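Local coordinates for protein acyl-CoA thioesterase (Alicyclobacillus acidocaldarius subsp. acidocaldarius, PDB 3RQB) that probably acts as a thioesterase on acyl-CoA substrates, with two hotdog domains in one chain, although its function is not established, at residues Gly41-Thr44 with Ala45-Met48; Asp128-Pro132 with Ala133-Arg137; Phe215-Asp218 with Pro219-Phe223. One frame throughout, in Å; residues are numbered along the deposited sequence.

Contact 1 of 3, residues Gly41-Thr44 with Ala45-Met48; sequences GGIT and AATM
T47 folds its hydroxyl back onto the turn before it, where I43 O accepts both T47 N and T47 OG1, each at 2.9 Å. The two donors arrive from opposite faces of the carbonyl plane, the amide bond being fairly straight at 167°. OG1 can do this because it stands beside its own backbone N, opposite the carbonyl carbon (chi1 -67°), which leaves CG2 opposite the N. An alanine here would remove OG1 and CG2, and would probably cost I43 O its second donor, OG1, and open a gap beside T16 and M98. One residue along, M48 N bonds to T44 O at 2.9 Å, and the selenomethionine CG lies beside the same oxygen before the chain bends away toward T106 and A108. These bonds form the opening turns of helix 41-53, the helix packed against the strands of the N-terminal hotdog domain. T44 and M48 both meet M98 and T106, and T44 OG1 donates to F40 O, just ahead of the helix. The looser side is at G41, which is partly exposed, and neither G41 nor G42 brings a side chain; here the turns are joined by the backbone bonds A45 N to G41 O, 2.9 Å, and A46 N to G42 O, 3.0 Å, the latter donor lying above the carbonyl plane. I43 offers A46 only a loose apolar touch, CD1 to CB at 4.3 Å, while its side chain also packs on F12 and A15 of helix 11-15.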
loop_
_atom_site.group_PDB
_atom_site.type_symbol
_atom_site.label_atom_id
_atom_site.label_comp_id
_atom_site.label_asym_id
_atom_site.label_seq_id
_atom_site.Cartn_x
_atom_site.Cartn_y
_atom_site.Cartn_z
ATOM N N GLY B 41 6.564 -4.791 13.947
ATOM C CA GLY B 41 5.494 -4.206 13.168
ATOM C C GLY B 41 4.425 -5.194 12.770
ATOM O O GLY B 41 3.245 -4.860 12.729
ATOM N N GLY B 42 4.840 -6.417 12.466
ATOM C CA GLY B 42 3.928 -7.416 11.947
ATOM C C GLY B 42 2.928 -7.838 12.998
ATOM O O GLY B 42 1.792 -8.211 12.688
ATOM N N ILE B 43 3.349 -7.787 14.256
ATOM C CA ILE B 43 2.452 -8.177 15.326
ATOM C C ILE B 43 1.452 -7.074 15.596
ATOM O O ILE B 43 0.281 -7.335 15.888
ATOM C CB ILE B 43 3.195 -8.496 16.612
ATOM C CG1 ILE B 43 2.439 -9.595 17.344
ATOM C CG2 ILE B 43 3.336 -7.244 17.475
ATOM C CD1 ILE B 43 1.875 -10.636 16.396
ATOM N N THR B 44 1.924 -5.838 15.498
ATOM C CA THR B 44 1.076 -4.684 15.708
ATOM C C THR B 44 0.006 -4.641 14.632
ATOM O O THR B 44 -1.133 -4.262 14.884
ATOM C CB THR B 44 1.880 -3.391 15.629
ATOM O OG1 THR B 44 2.952 -3.433 16.579
ATOM C CG2 THR B 44 0.980 -2.196 15.912
ATOM N N ALA B 45 0.387 -5.030 13.424
ATOM C CA ALA B 45 -0.525 -5.003 12.287
ATOM C C ALA B 45 -1.528 -6.147 12.364
ATOM O O ALA B 45 -2.710 -5.951 12.080
ATOM C CB ALA B 45 0.253 -5.040 10.964
ATOM N N ALA B 46 -1.050 -7.337 12.737
ATOM C CA ALA B 46 -1.919 -8.489 12.971
ATOM C C ALA B 46 -2.948 -8.100 14.024
ATOM O O ALA B 46 -4.154 -8.241 13.827
ATOM C CB ALA B 46 -1.108 -9.679 13.434
ATOM N N THR B 47 -2.459 -7.573 15.138
ATOM C CA THR B 47 -3.336 -6.991 16.145
ATOM C C THR B 47 -4.365 -5.995 15.577
ATOM O O THR B 47 -5.540 -6.088 15.893
ATOM C CB THR B 47 -2.523 -6.308 17.242
ATOM O OG1 THR B 47 -1.804 -7.305 17.974
ATOM C CG2 THR B 47 -3.444 -5.564 18.179
HETATM N N MSE B 48 -3.932 -5.048 14.750
HETATM C CA MSE B 48 -4.858 -4.092 14.140
HETATM C C MSE B 48 -5.968 -4.792 13.365
HETATM O O MSE B 48 -7.089 -4.288 13.295
HETATM C CB MSE B 48 -4.125 -3.117 13.208
HETATM C CG MSE B 48 -3.288 -2.072 13.932
HETATM SE SE MSE B 48 -4.325 -1.065 15.248
HETATM C CE MSE B 48 -4.408 0.645 14.314
#

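Contact 2 of 3, residues Asp128-Pro132 with Ala133-Arg137; sequences DVPPP and ADVPR
P130 and V135 cross obliquely, the ring corner CG of the proline resting 3.6 Å from V135 CG2. In V135, CG1 stands opposite the backbone N (chi1 -175°), with CG2, beside that N, the methyl that meets the proline. P131 and D134 are likewise set at a slant to one another: D134 turns OD2 toward the CD corner of P131, from beside the ring. D134 CG sits next to its own backbone N, opposite the carbonyl carbon (chi1 -55°), and this turns the acid group back toward P131. P130 CB lies 4.0 Å from D134 CB. P131 CB and A133 CB make a looser apolar pair at 4.1 Å. Within this frame of side chains the backbone makes a single helix-like turn. V135 N donates to P131 O at 3.2 Å in the carbonyl plane, with an N-H...O angle of 158°, closing an alpha-turn, and D134 N adds a weak bond to the same oxygen. The turn belongs to the long loop between strands 121-122 and 150-156. W171 of strand 168-174 lies against V129, P132 and V135 and donates its NE1 to P130 O; R137 NH2 bonds to Y150 O. P131, A133 and D134 are exposed, whereas V135 is buried. Three consecutive prolines offer no N-H donors of their own and probably limit the backbone, while the bond from V135 N to P131 O and the apolar contact of V135 with P130 hold the turn, with the D134 carboxylate left at the solvent side.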
loop_
_atom_site.group_PDB
_atom_site.type_symbol
_atom_site.label_atom_id
_atom_site.label_comp_id
_atom_site.label_asym_id
_atom_site.label_seq_id
_atom_site.Cartn_x
_atom_site.Cartn_y
_atom_site.Cartn_z
ATOM N N ASP B 128 12.821 -19.999 -8.784
ATOM C CA ASP B 128 13.183 -21.388 -8.600
ATOM C C ASP B 128 14.090 -21.486 -7.389
ATOM O O ASP B 128 15.126 -20.825 -7.331
ATOM C CB ASP B 128 13.888 -21.950 -9.827
ATOM C CG ASP B 128 14.095 -23.447 -9.729
ATOM O OD1 ASP B 128 13.120 -24.161 -9.394
ATOM O OD2 ASP B 128 15.232 -23.912 -9.961
ATOM N N VAL B 129 13.700 -22.316 -6.424
ATOM C CA VAL B 129 14.411 -22.402 -5.148
ATOM C C VAL B 129 14.467 -23.829 -4.604
ATOM O O VAL B 129 13.626 -24.666 -4.948
ATOM C CB VAL B 129 13.732 -21.527 -4.075
ATOM C CG1 VAL B 129 13.516 -20.119 -4.598
ATOM C CG2 VAL B 129 12.403 -22.144 -3.648
ATOM N N PRO B 130 15.462 -24.110 -3.751
ATOM C CA PRO B 130 15.509 -25.413 -3.080
ATOM C C PRO B 130 14.379 -25.544 -2.062
ATOM O O PRO B 130 13.787 -24.536 -1.682
ATOM C CB PRO B 130 16.881 -25.403 -2.383
ATOM C CG PRO B 130 17.204 -23.956 -2.216
ATOM C CD PRO B 130 16.619 -23.265 -3.411
ATOM N N PRO B 131 14.071 -26.778 -1.639
ATOM C CA PRO B 131 13.035 -27.017 -0.631
ATOM C C PRO B 131 13.530 -26.641 0.763
ATOM O O PRO B 131 14.743 -26.567 0.986
ATOM C CB PRO B 131 12.810 -28.534 -0.707
ATOM C CG PRO B 131 13.577 -29.007 -1.923
ATOM C CD PRO B 131 14.675 -28.031 -2.120
ATOM N N PRO B 132 12.597 -26.422 1.703
ATOM C CA PRO B 132 12.929 -26.109 3.100
ATOM C C PRO B 132 13.862 -27.172 3.646
ATOM O O PRO B 132 14.625 -26.929 4.578
ATOM C CB PRO B 132 11.575 -26.200 3.809
ATOM C CG PRO B 132 10.581 -25.908 2.745
ATOM C CD PRO B 132 11.143 -26.488 1.480
ATOM N N ALA B 133 13.786 -28.354 3.047
ATOM C CA ALA B 133 14.672 -29.456 3.377
ATOM C C ALA B 133 16.133 -29.039 3.237
ATOM O O ALA B 133 16.922 -29.150 4.181
ATOM C CB ALA B 133 14.381 -30.637 2.458
ATOM N N ASP B 134 16.480 -28.553 2.051
ATOM C CA ASP B 134 17.867 -28.261 1.723
ATOM C C ASP B 134 18.384 -26.989 2.374
ATOM O O ASP B 134 19.573 -26.876 2.658
ATOM C CB ASP B 134 18.037 -28.197 0.214
ATOM C CG ASP B 134 17.553 -29.453 -0.464
ATOM O OD1 ASP B 134 17.474 -30.497 0.225
ATOM O OD2 ASP B 134 17.252 -29.399 -1.675
ATOM N N VAL B 135 17.487 -26.039 2.611
ATOM C CA VAL B 135 17.869 -24.784 3.244
ATOM C C VAL B 135 17.873 -24.931 4.754
ATOM O O VAL B 135 16.893 -25.384 5.342
ATOM C CB VAL B 135 16.918 -23.638 2.856
ATOM C CG1 VAL B 135 17.411 -22.320 3.437
ATOM C CG2 VAL B 135 16.796 -23.548 1.340
ATOM N N PRO B 136 18.992 -24.558 5.385
ATOM C CA PRO B 136 19.170 -24.559 6.841
ATOM C C PRO B 136 18.458 -23.382 7.492
ATOM O O PRO B 136 18.394 -22.294 6.915
ATOM C CB PRO B 136 20.674 -24.370 6.996
ATOM C CG PRO B 136 21.039 -23.515 5.829
ATOM C CD PRO B 136 20.141 -23.953 4.690
ATOM N N ARG B 137 17.944 -23.588 8.696
ATOM C CA ARG B 137 17.347 -22.486 9.427
ATOM C C ARG B 137 18.413 -21.431 9.700
ATOM O O ARG B 137 19.577 -21.740 9.984
ATOM C CB ARG B 137 16.722 -22.962 10.736
ATOM C CG ARG B 137 16.150 -21.836 11.578
ATOM C CD ARG B 137 15.617 -22.324 12.915
ATOM N NE ARG B 137 14.554 -21.455 13.423
ATOM C CZ ARG B 137 14.029 -21.539 14.644
ATOM N NH1 ARG B 137 14.475 -22.451 15.499
ATOM N NH2 ARG B 137 13.062 -20.706 15.017
#

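Contact 3 of 3, residues Phe215-Asp218 with Pro219-Phe223; sequences FLAD and PETIF
The carboxylate plane of D218 is met from above by T221 N, which donates to OD2 at 3.0 Å from 58° out of that plane. Its other oxygen, OD1, accepts T221 OG1, though the modelled length is too short to be trusted, and the two side chains cross at about a right angle. The ring of F223 has P219 O over one face, offset toward the rim. F215 is approached obliquely by I222 CD1, which lies 4.3 Å from F215 CB; H182 of helix 182-188 stacks edge-to-face with the F215 ring. D218 is the N-cap of helix 219-224, with T221 N to OD2 as the capping bond, and this turn joins the helix to strand 206-215 of the C-terminal hotdog domain. Its chi1 of 56° places CG between the backbone N and the carbonyl carbon, where the acid can reach forward to T221. D218 O takes I222 N at 3.3 Å, almost straight at 168°. A217 CB meets T221 CG2 at 3.8 Å and I222 CG1 at 4.0 Å. E220 OE1 stands 3.6 Å from D218 OD2, like charges close together, probably eased by the helix N terminus and T221 N at D218 and by solvent at E220. H241 of the second subunit packs against D218.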
loop_
_atom_site.group_PDB
_atom_site.type_symbol
_atom_site.label_atom_id
_atom_site.label_comp_id
_atom_site.label_asym_id
_atom_site.label_seq_id
_atom_site.Cartn_x
_atom_site.Cartn_y
_atom_site.Cartn_z
ATOM N N PHE B 215 -4.433 -9.420 0.403
ATOM C CA PHE B 215 -4.491 -10.879 0.383
ATOM C C PHE B 215 -5.093 -11.333 -0.936
ATOM O O PHE B 215 -6.309 -11.327 -1.087
ATOM C CB PHE B 215 -5.417 -11.393 1.485
ATOM C CG PHE B 215 -5.095 -10.876 2.851
ATOM C CD1 PHE B 215 -4.279 -11.601 3.702
ATOM C CD2 PHE B 215 -5.630 -9.679 3.297
ATOM C CE1 PHE B 215 -3.978 -11.135 4.971
ATOM C CE2 PHE B 215 -5.337 -9.205 4.562
ATOM C CZ PHE B 215 -4.508 -9.935 5.401
ATOM N N LEU B 216 -4.263 -11.860 -1.831
ATOM C CA LEU B 216 -4.715 -12.201 -3.179
ATOM C C LEU B 216 -5.419 -13.551 -3.213
ATOM O O LEU B 216 -6.382 -13.758 -3.965
ATOM C CB LEU B 216 -3.550 -12.136 -4.175
ATOM C CG LEU B 216 -2.974 -10.720 -4.266
ATOM C CD1 LEU B 216 -1.500 -10.729 -4.646
ATOM C CD2 LEU B 216 -3.801 -9.867 -5.226
ATOM N N ALA B 217 -4.931 -14.468 -2.390
ATOM C CA ALA B 217 -5.504 -15.792 -2.335
ATOM C C ALA B 217 -6.821 -15.744 -1.585
ATOM O O ALA B 217 -6.957 -15.050 -0.564
ATOM C CB ALA B 217 -4.549 -16.752 -1.671
ATOM N N ASP B 218 -7.792 -16.484 -2.109
ATOM C CA ASP B 218 -9.065 -16.674 -1.436
ATOM C C ASP B 218 -8.793 -17.212 -0.050
ATOM O O ASP B 218 -7.825 -17.937 0.164
ATOM C CB ASP B 218 -9.896 -17.701 -2.202
ATOM C CG ASP B 218 -9.161 -19.025 -2.375
ATOM O OD1 ASP B 218 -8.111 -19.024 -3.063
ATOM O OD2 ASP B 218 -9.624 -20.057 -1.828
ATOM N N PRO B 219 -9.666 -16.887 0.900
ATOM C CA PRO B 219 -9.509 -17.380 2.267
ATOM C C PRO B 219 -9.232 -18.890 2.372
ATOM O O PRO B 219 -8.380 -19.280 3.175
ATOM C CB PRO B 219 -10.853 -17.019 2.904
ATOM C CG PRO B 219 -11.226 -15.740 2.230
ATOM C CD PRO B 219 -10.768 -15.914 0.792
ATOM N N GLU B 220 -9.912 -19.713 1.574
ATOM C CA GLU B 220 -9.814 -21.172 1.695
ATOM C C GLU B 220 -8.414 -21.653 1.369
ATOM O O GLU B 220 -7.868 -22.530 2.047
ATOM C CB GLU B 220 -10.829 -21.868 0.790
ATOM C CG GLU B 220 -12.288 -21.498 1.076
ATOM C CD GLU B 220 -12.811 -20.358 0.200
ATOM O OE1 GLU B 220 -12.344 -19.205 0.346
ATOM O OE2 GLU B 220 -13.704 -20.622 -0.638
ATOM N N THR B 221 -7.840 -21.063 0.324
ATOM C CA THR B 221 -6.463 -21.337 -0.057
ATOM C C THR B 221 -5.526 -21.043 1.099
ATOM O O THR B 221 -4.673 -21.862 1.457
ATOM C CB THR B 221 -6.018 -20.455 -1.227
ATOM O OG1 THR B 221 -6.682 -20.869 -2.432
ATOM C CG2 THR B 221 -4.496 -20.550 -1.406
ATOM N N ILE B 222 -5.686 -19.860 1.681
ATOM C CA ILE B 222 -4.845 -19.437 2.794
ATOM C C ILE B 222 -4.833 -20.489 3.916
ATOM O O ILE B 222 -3.771 -20.959 4.344
ATOM C CB ILE B 222 -5.277 -18.039 3.317
ATOM C CG1 ILE B 222 -4.817 -16.942 2.333
ATOM C CG2 ILE B 222 -4.730 -17.801 4.720
ATOM C CD1 ILE B 222 -5.460 -15.553 2.525
ATOM N N PHE B 223 -6.023 -20.874 4.364
ATOM C CA PHE B 223 -6.172 -21.836 5.447
ATOM C C PHE B 223 -5.549 -23.183 5.110
ATOM O O PHE B 223 -4.954 -23.836 5.967
ATOM C CB PHE B 223 -7.647 -21.987 5.779
ATOM C CG PHE B 223 -8.282 -20.701 6.228
ATOM C CD1 PHE B 223 -7.523 -19.728 6.869
ATOM C CD2 PHE B 223 -9.629 -20.448 6.006
ATOM C CE1 PHE B 223 -8.098 -18.530 7.296
ATOM C CE2 PHE B 223 -10.208 -19.243 6.424
ATOM C CZ PHE B 223 -9.440 -18.288 7.071
#

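Overall arrangement
From the N terminus, contact 1 comes first, in the opening turns of helix 41-53, buried, its centre about 7 Å from the centre of the chain. The strands of the N-terminal domain follow, and then contact 2 closes a turn in the surface loop leading to strand 150-156, about 28 Å from contact 1 between centres. Contact 3 is last, bridging the end of strand 206-215 and helix 219-224 in the C-terminal domain, about 19 Å from contact 1 and 24 Å from contact 2, centre to centre. Each is one continuous stretch, so the three run in series, neither nested nor crossing. None touches another; contacts 1 and 3 approach to about 8 Å between nearest atoms.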